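Local coordinates for ribonuclease P protein component 3 (Thermococcus kodakarensis KOD1, PDB 3WYZ) that probably serves as a protein subunit of ribonuclease P, the RNA-based enzyme that matures tRNA by cleaving the 5' ends of its precursors, at residues E25-E33 / E184-M192; F8-M16 / R206-V217. One frame throughout, in Å; residues are numbered along the deposited sequence.

Contact 1 of 2, residues E25-E33 / E184-M192; sequences ELASDWFDE and EVRGPRDLM
With CG set beside the backbone N and anti to the carbonyl carbon in both residues (chi1 -51° and -64°), Trp30 and Phe31, which follow Ala27 of helix 21-30 along the chain, send their rings onto residues 185-188 and Leu191. The contact belongs to a TIM barrel-like fold: it joins the first helix after strand 14-18 to the segment that leads into helix 188-198, whose N-cap position is held by Gly187. Val185 turns CG1 anti to its own N, and this methyl touches two residues one helical turn apart, meeting Trp30 CZ3 at 3.4 Å and Ala27 CB at 3.7 Å. Farther along the indole, Trp30 CE3 lies 3.8 Å from Gly187 N, so the six-membered ring rests against main chain as well as against the valine. Leu26 O lies over one face of the indole, and the residue as a whole stays exposed.

Phe31 is the buried member of the pair. Pro188 covers one face of its ring in a CH-pi contact, with CG 4.1 Å from the ring centroid and 26° off the normal. Leu191, one turn into the helix, reaches the same ring obliquely, CD1 lying 3.5 Å from Phe31 CZ. Phe31 also touches Phe13 and Glu15, while Leu191 touches Leu209 of helix 202-209, which places this packing at the junction of several elements. No hydrogen bond links the two segments, and the contact rests on van der Waals packing of side chains on each other and on main chain. At the edge of the phenyl ring, near its plane, the carbonyl oxygen Arg186 O approaches Phe31 CZ to 3.3 Å.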
loop_
_atom_site.group_PDB
_atom_site.type_symbol
_atom_site.label_atom_id
_atom_site.label_comp_id
_atom_site.label_asym_id
_atom_site.label_seq_id
_atom_site.Cartn_x
_atom_site.Cartn_y
_atom_site.Cartn_z
ATOM N N GLU A 25 10.965 13.823 2.400
ATOM C CA GLU A 25 11.102 15.283 2.479
ATOM C C GLU A 25 10.567 15.971 1.222
ATOM O O GLU A 25 9.992 17.061 1.298
ATOM C CB GLU A 25 12.559 15.686 2.715
ATOM C CG GLU A 25 12.755 17.151 3.134
ATOM C CD GLU A 25 12.988 18.119 1.975
ATOM O OE1 GLU A 25 13.141 19.337 2.238
ATOM O OE2 GLU A 25 13.029 17.673 0.805
ATOM N N LEU A 26 10.756 15.334 0.070
ATOM C CA LEU A 26 10.255 15.860 -1.196
ATOM C C LEU A 26 8.731 15.786 -1.272
ATOM O O LEU A 26 8.074 16.770 -1.608
ATOM C CB LEU A 26 10.890 15.100 -2.367
ATOM C CG LEU A 26 10.518 15.550 -3.782
ATOM C CD1 LEU A 26 10.764 17.041 -3.963
ATOM C CD2 LEU A 26 11.292 14.739 -4.820
ATOM N N ALA A 27 8.181 14.620 -0.947
ATOM C CA ALA A 27 6.731 14.401 -0.975
ATOM C C ALA A 27 5.953 15.281 0.008
ATOM O O ALA A 27 4.781 15.582 -0.230
ATOM C CB ALA A 27 6.418 12.935 -0.705
ATOM N N SER A 28 6.598 15.691 1.103
ATOM C CA SER A 28 5.938 16.524 2.118
ATOM C C SER A 28 5.467 17.895 1.595
ATOM O O SER A 28 4.567 18.504 2.174
ATOM C CB SER A 28 6.854 16.708 3.326
ATOM O OG SER A 28 8.047 17.392 2.964
ATOM N N ASP A 29 6.077 18.374 0.510
ATOM C CA ASP A 29 5.621 19.595 -0.161
ATOM C C ASP A 29 4.339 19.373 -0.962
ATOM O O ASP A 29 3.470 20.242 -0.996
ATOM C CB ASP A 29 6.694 20.123 -1.121
ATOM C CG ASP A 29 7.878 20.745 -0.411
ATOM O OD1 ASP A 29 7.803 21.023 0.803
ATOM O OD2 ASP A 29 8.898 20.971 -1.092
ATOM N N TRP A 30 4.240 18.222 -1.622
ATOM C CA TRP A 30 3.135 17.955 -2.550
ATOM C C TRP A 30 1.903 17.337 -1.880
ATOM O O TRP A 30 0.794 17.461 -2.399
ATOM C CB TRP A 30 3.592 17.036 -3.689
ATOM C CG TRP A 30 4.839 17.484 -4.389
ATOM C CD1 TRP A 30 5.308 18.758 -4.494
ATOM C CD2 TRP A 30 5.761 16.655 -5.108
ATOM N NE1 TRP A 30 6.474 18.774 -5.215
ATOM C CE2 TRP A 30 6.771 17.497 -5.614
ATOM C CE3 TRP A 30 5.830 15.279 -5.376
ATOM C CZ2 TRP A 30 7.849 17.011 -6.370
ATOM C CZ3 TRP A 30 6.900 14.797 -6.124
ATOM C CH2 TRP A 30 7.897 15.661 -6.609
ATOM N N PHE A 31 2.099 16.652 -0.754
ATOM C CA PHE A 31 1.003 15.973 -0.059
ATOM C C PHE A 31 0.791 16.554 1.332
ATOM O O PHE A 31 1.731 17.035 1.963
ATOM C CB PHE A 31 1.284 14.475 0.033
ATOM C CG PHE A 31 1.335 13.792 -1.301
ATOM C CD1 PHE A 31 2.537 13.692 -2.003
ATOM C CD2 PHE A 31 0.181 13.258 -1.870
ATOM C CE1 PHE A 31 2.588 13.067 -3.239
ATOM C CE2 PHE A 31 0.224 12.638 -3.110
ATOM C CZ PHE A 31 1.428 12.541 -3.796
ATOM N N ASP A 32 -0.451 16.500 1.799
ATOM C CA ASP A 32 -0.813 17.014 3.119
ATOM C C ASP A 32 -0.322 16.123 4.258
ATOM O O ASP A 32 -0.033 16.611 5.351
ATOM C CB ASP A 32 -2.325 17.198 3.210
ATOM C CG ASP A 32 -2.827 18.287 2.290
ATOM O OD1 ASP A 32 -2.836 18.080 1.058
ATOM O OD2 ASP A 32 -3.199 19.360 2.804
ATOM N N GLU A 33 -0.257 14.819 4.003
ATOM C CA GLU A 33 0.322 13.865 4.942
ATOM C C GLU A 33 1.167 12.870 4.170
ATOM O O GLU A 33 0.801 12.461 3.067
ATOM C CB GLU A 33 -0.768 13.108 5.699
ATOM C CG GLU A 33 -1.786 13.991 6.401
ATOM C CD GLU A 33 -2.746 13.197 7.275
ATOM O OE1 GLU A 33 -2.264 12.419 8.131
ATOM O OE2 GLU A 33 -3.981 13.360 7.110
ATOM N N GLU A 184 11.294 8.423 -7.661
ATOM C CA GLU A 184 10.045 7.675 -7.814
ATOM C C GLU A 184 8.821 8.367 -7.190
ATOM O O GLU A 184 7.702 7.873 -7.321
ATOM C CB GLU A 184 10.205 6.272 -7.221
ATOM C CG GLU A 184 11.317 5.461 -7.870
ATOM C CD GLU A 184 11.402 4.041 -7.349
ATOM O OE1 GLU A 184 10.679 3.702 -6.388
ATOM O OE2 GLU A 184 12.198 3.255 -7.903
ATOM N N VAL A 185 9.029 9.499 -6.518
ATOM C CA VAL A 185 7.927 10.268 -5.943
ATOM C C VAL A 185 7.238 11.068 -7.048
ATOM O O VAL A 185 7.895 11.767 -7.809
ATOM C CB VAL A 185 8.421 11.239 -4.847
ATOM C CG1 VAL A 185 7.262 11.984 -4.204
ATOM C CG2 VAL A 185 9.200 10.483 -3.777
ATOM N N ARG A 186 5.914 10.960 -7.125
ATOM C CA ARG A 186 5.118 11.712 -8.096
ATOM C C ARG A 186 4.007 12.466 -7.367
ATOM O O ARG A 186 3.519 12.024 -6.329
ATOM C CB ARG A 186 4.496 10.774 -9.133
ATOM C CG ARG A 186 5.477 9.896 -9.901
ATOM C CD ARG A 186 6.201 10.623 -11.029
ATOM N NE ARG A 186 7.628 10.806 -10.748
ATOM C CZ ARG A 186 8.282 11.970 -10.765
ATOM N NH1 ARG A 186 9.581 11.987 -10.485
ATOM N NH2 ARG A 186 7.666 13.118 -11.060
ATOM N N GLY A 187 3.603 13.599 -7.926
ATOM C CA GLY A 187 2.598 14.453 -7.298
ATOM C C GLY A 187 1.200 13.862 -7.356
ATOM O O GLY A 187 0.964 12.908 -8.099
ATOM N N PRO A 188 0.260 14.434 -6.578
ATOM C CA PRO A 188 -1.121 13.945 -6.533
ATOM C C PRO A 188 -1.756 13.804 -7.913
ATOM O O PRO A 188 -2.406 12.801 -8.185
ATOM C CB PRO A 188 -1.858 15.021 -5.727
ATOM C CG PRO A 188 -0.811 15.686 -4.910
ATOM C CD PRO A 188 0.455 15.618 -5.718
ATOM N N ARG A 189 -1.551 14.801 -8.770
ATOM C CA ARG A 189 -2.129 14.809 -10.108
ATOM C C ARG A 189 -1.633 13.631 -10.952
ATOM O O ARG A 189 -2.404 13.037 -11.696
ATOM C CB ARG A 189 -1.825 16.143 -10.796
ATOM C CG ARG A 189 -2.615 16.384 -12.072
ATOM C CD ARG A 189 -2.416 17.802 -12.590
ATOM N NE ARG A 189 -3.290 18.771 -11.923
ATOM C CZ ARG A 189 -2.951 19.550 -10.892
ATOM N NH1 ARG A 189 -1.731 19.511 -10.355
ATOM N NH2 ARG A 189 -3.848 20.393 -10.390
ATOM N N ASP A 190 -0.354 13.291 -10.820
ATOM C CA ASP A 190 0.213 12.142 -11.528
ATOM C C ASP A 190 -0.281 10.818 -10.955
ATOM O O ASP A 190 -0.526 9.873 -11.709
ATOM C CB ASP A 190 1.746 12.168 -11.506
ATOM C CG ASP A 190 2.331 13.227 -12.443
ATOM O OD1 ASP A 190 1.581 14.163 -12.822
ATOM O OD2 ASP A 190 3.540 13.124 -12.790
ATOM N N LEU A 191 -0.419 10.738 -9.634
ATOM C CA LEU A 191 -0.932 9.521 -9.008
ATOM C C LEU A 191 -2.385 9.269 -9.403
ATOM O O LEU A 191 -2.793 8.126 -9.561
ATOM C CB LEU A 191 -0.794 9.589 -7.483
ATOM C CG LEU A 191 0.627 9.577 -6.905
ATOM C CD1 LEU A 191 0.549 9.524 -5.395
ATOM C CD2 LEU A 191 1.450 8.409 -7.429
ATOM N N MET A 192 -3.153 10.340 -9.576
ATOM C CA MET A 192 -4.539 10.234 -10.033
ATOM C C MET A 192 -4.625 9.829 -11.507
ATOM O O MET A 192 -5.592 9.184 -11.921
ATOM C CB MET A 192 -5.282 11.552 -9.794
ATOM C CG MET A 192 -5.545 11.826 -8.325
ATOM S SD MET A 192 -6.579 13.269 -8.005
ATOM C CE MET A 192 -5.597 14.589 -8.718
#

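Contact 2 of 2, residues F8-M16 / R206-V217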
loop_
_atom_site.group_PDB
_atom_site.type_symbol
_atom_site.label_atom_id
_atom_site.label_comp_id
_atom_site.label_asym_id
_atom_site.label_seq_id
_atom_site.Cartn_x
_atom_site.Cartn_y
_atom_site.Cartn_z
ATOM N N PHE A 8 -15.924 18.501 3.186
ATOM C CA PHE A 8 -14.463 18.460 3.482
ATOM C C PHE A 8 -13.655 19.011 2.318
ATOM O O PHE A 8 -14.149 19.097 1.196
ATOM C CB PHE A 8 -14.009 17.030 3.773
ATOM C CG PHE A 8 -12.594 16.941 4.259
ATOM C CD1 PHE A 8 -12.290 17.170 5.594
ATOM C CD2 PHE A 8 -11.558 16.668 3.377
ATOM C CE1 PHE A 8 -10.982 17.103 6.048
ATOM C CE2 PHE A 8 -10.247 16.598 3.825
ATOM C CZ PHE A 8 -9.958 16.813 5.163
ATOM N N SER A 9 -12.410 19.382 2.596
ATOM C CA SER A 9 -11.495 19.847 1.561
ATOM C C SER A 9 -11.562 18.952 0.317
ATOM O O SER A 9 -11.647 17.722 0.413
ATOM C CB SER A 9 -10.055 19.914 2.096
ATOM O OG SER A 9 -9.333 20.994 1.520
ATOM N N ARG A 10 -11.538 19.595 -0.845
ATOM C CA ARG A 10 -11.574 18.901 -2.125
ATOM C C ARG A 10 -10.156 18.561 -2.593
ATOM O O ARG A 10 -9.923 17.513 -3.185
ATOM C CB ARG A 10 -12.291 19.764 -3.168
ATOM C CG ARG A 10 -13.419 19.040 -3.884
ATOM C CD ARG A 10 -14.215 19.979 -4.781
ATOM N NE ARG A 10 -13.620 20.102 -6.108
ATOM C CZ ARG A 10 -13.617 19.134 -7.023
ATOM N NH1 ARG A 10 -13.047 19.343 -8.206
ATOM N NH2 ARG A 10 -14.175 17.953 -6.764
ATOM N N ASP A 11 -9.205 19.445 -2.321
ATOM C CA ASP A 11 -7.833 19.233 -2.768
ATOM C C ASP A 11 -6.920 18.803 -1.630
ATOM O O ASP A 11 -5.893 19.420 -1.386
ATOM C CB ASP A 11 -7.294 20.499 -3.440
ATOM C CG ASP A 11 -7.951 20.770 -4.777
ATOM O OD1 ASP A 11 -8.688 19.887 -5.271
ATOM O OD2 ASP A 11 -7.727 21.867 -5.336
ATOM N N TYR A 12 -7.295 17.728 -0.947
ATOM C CA TYR A 12 -6.498 17.191 0.146
ATOM C C TYR A 12 -5.908 15.849 -0.290
ATOM O O TYR A 12 -6.640 14.974 -0.746
ATOM C CB TYR A 12 -7.367 17.026 1.392
ATOM C CG TYR A 12 -6.577 16.718 2.641
ATOM C CD1 TYR A 12 -6.279 15.398 2.995
ATOM C CD2 TYR A 12 -6.115 17.740 3.468
ATOM C CE1 TYR A 12 -5.546 15.108 4.138
ATOM C CE2 TYR A 12 -5.380 17.458 4.610
ATOM C CZ TYR A 12 -5.098 16.142 4.937
ATOM O OH TYR A 12 -4.368 15.858 6.062
ATOM N N PHE A 13 -4.595 15.683 -0.149
ATOM C CA PHE A 13 -3.904 14.501 -0.678
ATOM C C PHE A 13 -2.972 13.857 0.345
ATOM O O PHE A 13 -2.254 14.552 1.050
ATOM C CB PHE A 13 -3.110 14.883 -1.931
ATOM C CG PHE A 13 -3.947 15.530 -3.001
ATOM C CD1 PHE A 13 -4.927 14.801 -3.671
ATOM C CD2 PHE A 13 -3.768 16.867 -3.334
ATOM C CE1 PHE A 13 -5.705 15.391 -4.652
ATOM C CE2 PHE A 13 -4.540 17.462 -4.318
ATOM C CZ PHE A 13 -5.512 16.724 -4.974
ATOM N N VAL A 14 -2.981 12.524 0.401
ATOM C CA VAL A 14 -2.163 11.760 1.353
ATOM C C VAL A 14 -1.303 10.729 0.616
ATOM O O VAL A 14 -1.803 9.988 -0.220
ATOM C CB VAL A 14 -3.037 11.028 2.380
ATOM C CG1 VAL A 14 -2.183 10.155 3.299
ATOM C CG2 VAL A 14 -3.860 12.028 3.187
ATOM N N GLU A 15 -0.012 10.694 0.927
ATOM C CA GLU A 15 0.892 9.687 0.365
ATOM C C GLU A 15 1.100 8.596 1.410
ATOM O O GLU A 15 1.710 8.837 2.442
ATOM C CB GLU A 15 2.215 10.337 -0.047
ATOM C CG GLU A 15 3.323 9.389 -0.493
ATOM C CD GLU A 15 2.868 8.312 -1.464
ATOM O OE1 GLU A 15 2.377 7.272 -0.995
ATOM O OE2 GLU A 15 3.034 8.490 -2.692
ATOM N N MET A 16 0.575 7.405 1.124
ATOM C CA MET A 16 0.503 6.311 2.089
ATOM C C MET A 16 1.764 5.466 2.200
ATOM O O MET A 16 1.911 4.725 3.164
ATOM C CB MET A 16 -0.659 5.378 1.742
ATOM C CG MET A 16 -2.034 5.980 1.944
ATOM S SD MET A 16 -2.347 6.396 3.660
ATOM C CE MET A 16 -2.692 4.777 4.359
ATOM N N ARG A 206 -9.512 10.666 -7.014
ATOM C CA ARG A 206 -9.370 11.656 -5.947
ATOM C C ARG A 206 -9.582 11.033 -4.569
ATOM O O ARG A 206 -8.841 11.330 -3.633
ATOM C CB ARG A 206 -10.366 12.801 -6.164
ATOM C CG ARG A 206 -10.224 13.978 -5.212
ATOM C CD ARG A 206 -11.340 14.997 -5.414
ATOM N NE ARG A 206 -11.360 15.516 -6.780
ATOM C CZ ARG A 206 -10.510 16.424 -7.266
ATOM N NH1 ARG A 206 -9.546 16.944 -6.504
ATOM N NH2 ARG A 206 -10.623 16.817 -8.532
ATOM N N ALA A 207 -10.600 10.182 -4.443
ATOM C CA ALA A 207 -10.898 9.521 -3.165
ATOM C C ALA A 207 -9.790 8.573 -2.721
ATOM O O ALA A 207 -9.573 8.397 -1.521
ATOM C CB ALA A 207 -12.220 8.777 -3.238
ATOM N N SER A 208 -9.082 7.978 -3.682
ATOM C CA SER A 208 -7.948 7.102 -3.387
ATOM C C SER A 208 -6.739 7.825 -2.768
ATOM O O SER A 208 -5.879 7.184 -2.157
ATOM C CB SER A 208 -7.516 6.356 -4.652
ATOM O OG SER A 208 -8.565 5.526 -5.122
ATOM N N LEU A 209 -6.654 9.141 -2.940
ATOM C CA LEU A 209 -5.618 9.950 -2.291
ATOM C C LEU A 209 -6.152 10.798 -1.133
ATOM O O LEU A 209 -5.374 11.340 -0.351
ATOM C CB LEU A 209 -4.952 10.868 -3.312
ATOM C CG LEU A 209 -4.120 10.206 -4.412
ATOM C CD1 LEU A 209 -3.571 11.278 -5.342
ATOM C CD2 LEU A 209 -2.991 9.360 -3.830
ATOM N N ASN A 210 -7.472 10.901 -1.015
ATOM C CA ASN A 210 -8.092 11.803 -0.047
ATOM C C ASN A 210 -8.877 11.012 0.996
ATOM O O ASN A 210 -8.407 10.814 2.126
ATOM C CB ASN A 210 -8.978 12.812 -0.795
ATOM C CG ASN A 210 -9.574 13.878 0.111
ATOM O OD1 ASN A 210 -9.663 13.719 1.329
ATOM N ND2 ASN A 210 -9.991 14.985 -0.494
ATOM N N PHE A 211 -10.048 10.522 0.605
ATOM C CA PHE A 211 -10.997 9.938 1.550
ATOM C C PHE A 211 -10.526 8.628 2.176
ATOM O O PHE A 211 -10.644 8.444 3.385
ATOM C CB PHE A 211 -12.350 9.738 0.863
ATOM C CG PHE A 211 -13.353 9.034 1.714
ATOM C CD1 PHE A 211 -13.974 9.695 2.766
ATOM C CD2 PHE A 211 -13.677 7.705 1.473
ATOM C CE1 PHE A 211 -14.903 9.045 3.563
ATOM C CE2 PHE A 211 -14.603 7.051 2.265
ATOM C CZ PHE A 211 -15.215 7.721 3.314
ATOM N N TYR A 212 -10.010 7.715 1.362
ATOM C CA TYR A 212 -9.628 6.392 1.858
ATOM C C TYR A 212 -8.383 6.384 2.741
ATOM O O TYR A 212 -8.348 5.648 3.723
ATOM C CB TYR A 212 -9.482 5.396 0.707
ATOM C CG TYR A 212 -10.814 4.987 0.124
ATOM C CD1 TYR A 212 -11.678 4.158 0.831
ATOM C CD2 TYR A 212 -11.223 5.453 -1.118
ATOM C CE1 TYR A 212 -12.901 3.790 0.307
ATOM C CE2 TYR A 212 -12.451 5.099 -1.645
ATOM C CZ TYR A 212 -13.285 4.266 -0.933
ATOM O OH TYR A 212 -14.503 3.909 -1.464
ATOM N N PRO A 213 -7.356 7.180 2.398
ATOM C CA PRO A 213 -6.238 7.347 3.326
ATOM C C PRO A 213 -6.660 7.938 4.683
ATOM O O PRO A 213 -6.136 7.525 5.722
ATOM C CB PRO A 213 -5.315 8.303 2.575
ATOM C CG PRO A 213 -5.558 7.987 1.143
ATOM C CD PRO A 213 -7.036 7.725 1.066
ATOM N N ARG A 214 -7.602 8.883 4.669
ATOM C CA ARG A 214 -8.152 9.469 5.903
ATOM C C ARG A 214 -8.808 8.433 6.824
ATOM O O ARG A 214 -8.820 8.595 8.043
ATOM C CB ARG A 214 -9.171 10.560 5.572
ATOM C CG ARG A 214 -8.568 11.897 5.154
ATOM C CD ARG A 214 -9.580 12.756 4.393
ATOM N NE ARG A 214 -10.904 12.752 5.021
ATOM C CZ ARG A 214 -12.050 13.061 4.408
ATOM N NH1 ARG A 214 -12.075 13.424 3.128
ATOM N NH2 ARG A 214 -13.188 13.012 5.091
ATOM N N THR A 215 -9.357 7.377 6.236
ATOM C CA THR A 215 -9.968 6.275 6.986
ATOM C C THR A 215 -8.947 5.422 7.752
ATOM O O THR A 215 -9.322 4.665 8.649
ATOM C CB THR A 215 -10.788 5.386 6.018
ATOM O OG1 THR A 215 -11.801 6.190 5.400
ATOM C CG2 THR A 215 -11.450 4.210 6.723
ATOM N N ILE A 216 -7.669 5.541 7.390
ATOM C CA ILE A 216 -6.595 4.707 7.949
ATOM C C ILE A 216 -5.618 5.492 8.833
ATOM O O ILE A 216 -5.238 5.020 9.910
ATOM C CB ILE A 216 -5.783 4.043 6.810
ATOM C CG1 ILE A 216 -6.714 3.250 5.886
ATOM C CG2 ILE A 216 -4.688 3.143 7.373
ATOM C CD1 ILE A 216 -6.116 2.946 4.529
ATOM N N VAL A 217 -5.205 6.673 8.364
ATOM C CA VAL A 217 -4.103 7.418 8.983
ATOM C C VAL A 217 -4.424 8.087 10.317
ATOM O O VAL A 217 -3.516 8.590 10.973
ATOM C CB VAL A 217 -3.530 8.517 8.054
ATOM C CG1 VAL A 217 -2.951 7.907 6.783
ATOM C CG2 VAL A 217 -4.570 9.598 7.765
#
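Strand 14-16 and the weakly bonded helix 211-217 run at 62° to each other, their axes 8.7 Å apart at closest approach, and the backbones come nearest at Phe13 and Asn210. Here the C-terminal helices of the TIM barrel-like fold pack on strand 14-18, an outermost strand of the parallel sheet. Leu209 O, just ahead of helix 211-217, accepts a hydrogen bond from Val14 N (2.8 Å).

Toward Met16 the packing is apolar. Pro213 CB sits 3.6 Å from Val14 CB, and Met16, bent at chi2 and chi3, lays SD 3.5 Å from Val217 CG1 and turns CE to Ile216.

The opposite end is polar. Arg206 NH1 forms a long salt bridge with Asp11 OD1 (3.3 Å) and a weak bond to Arg10 O, while the Arg10 guanidinium lies, strongly tilted, over one face of the Arg206 group, two like charges close together beside Asp11. Asn210 ND2 bonds weakly to Ser9 O. The Arg214 guanidinium stacks on the poorly ordered Phe8 ring, planes 26° apart, in a cation-pi contact. The orientation of this guanidinium is also held by Arg214 NH1, which donates almost straight (171°), in the guanidinium plane, to Asn210 OD1 at 3.0 Å, from above the amide plane.

How the contacts relate
From the N terminus, residues 8-16 enter strand 14-18, and helix 21-30 follows directly, so the first halves of the two contacts are neighbours in sequence. The chain then builds the rest of the parallel sheet and its helices before returning at 184-192, where contact 1 closes a loop of 150 intervening residues. Helices 188-198 and 202-209 follow each other, and contact 2 closes the wider loop at 206-217, enclosing contact 1. The two contacts touch: Asp32 N lies 2.8 Å from Phe13 O, Tyr12 OH bonds to Glu33 OE2, and Pro188 O packs on Leu209 CD1. Together they tie the beginning of the fold to its C-terminal helices.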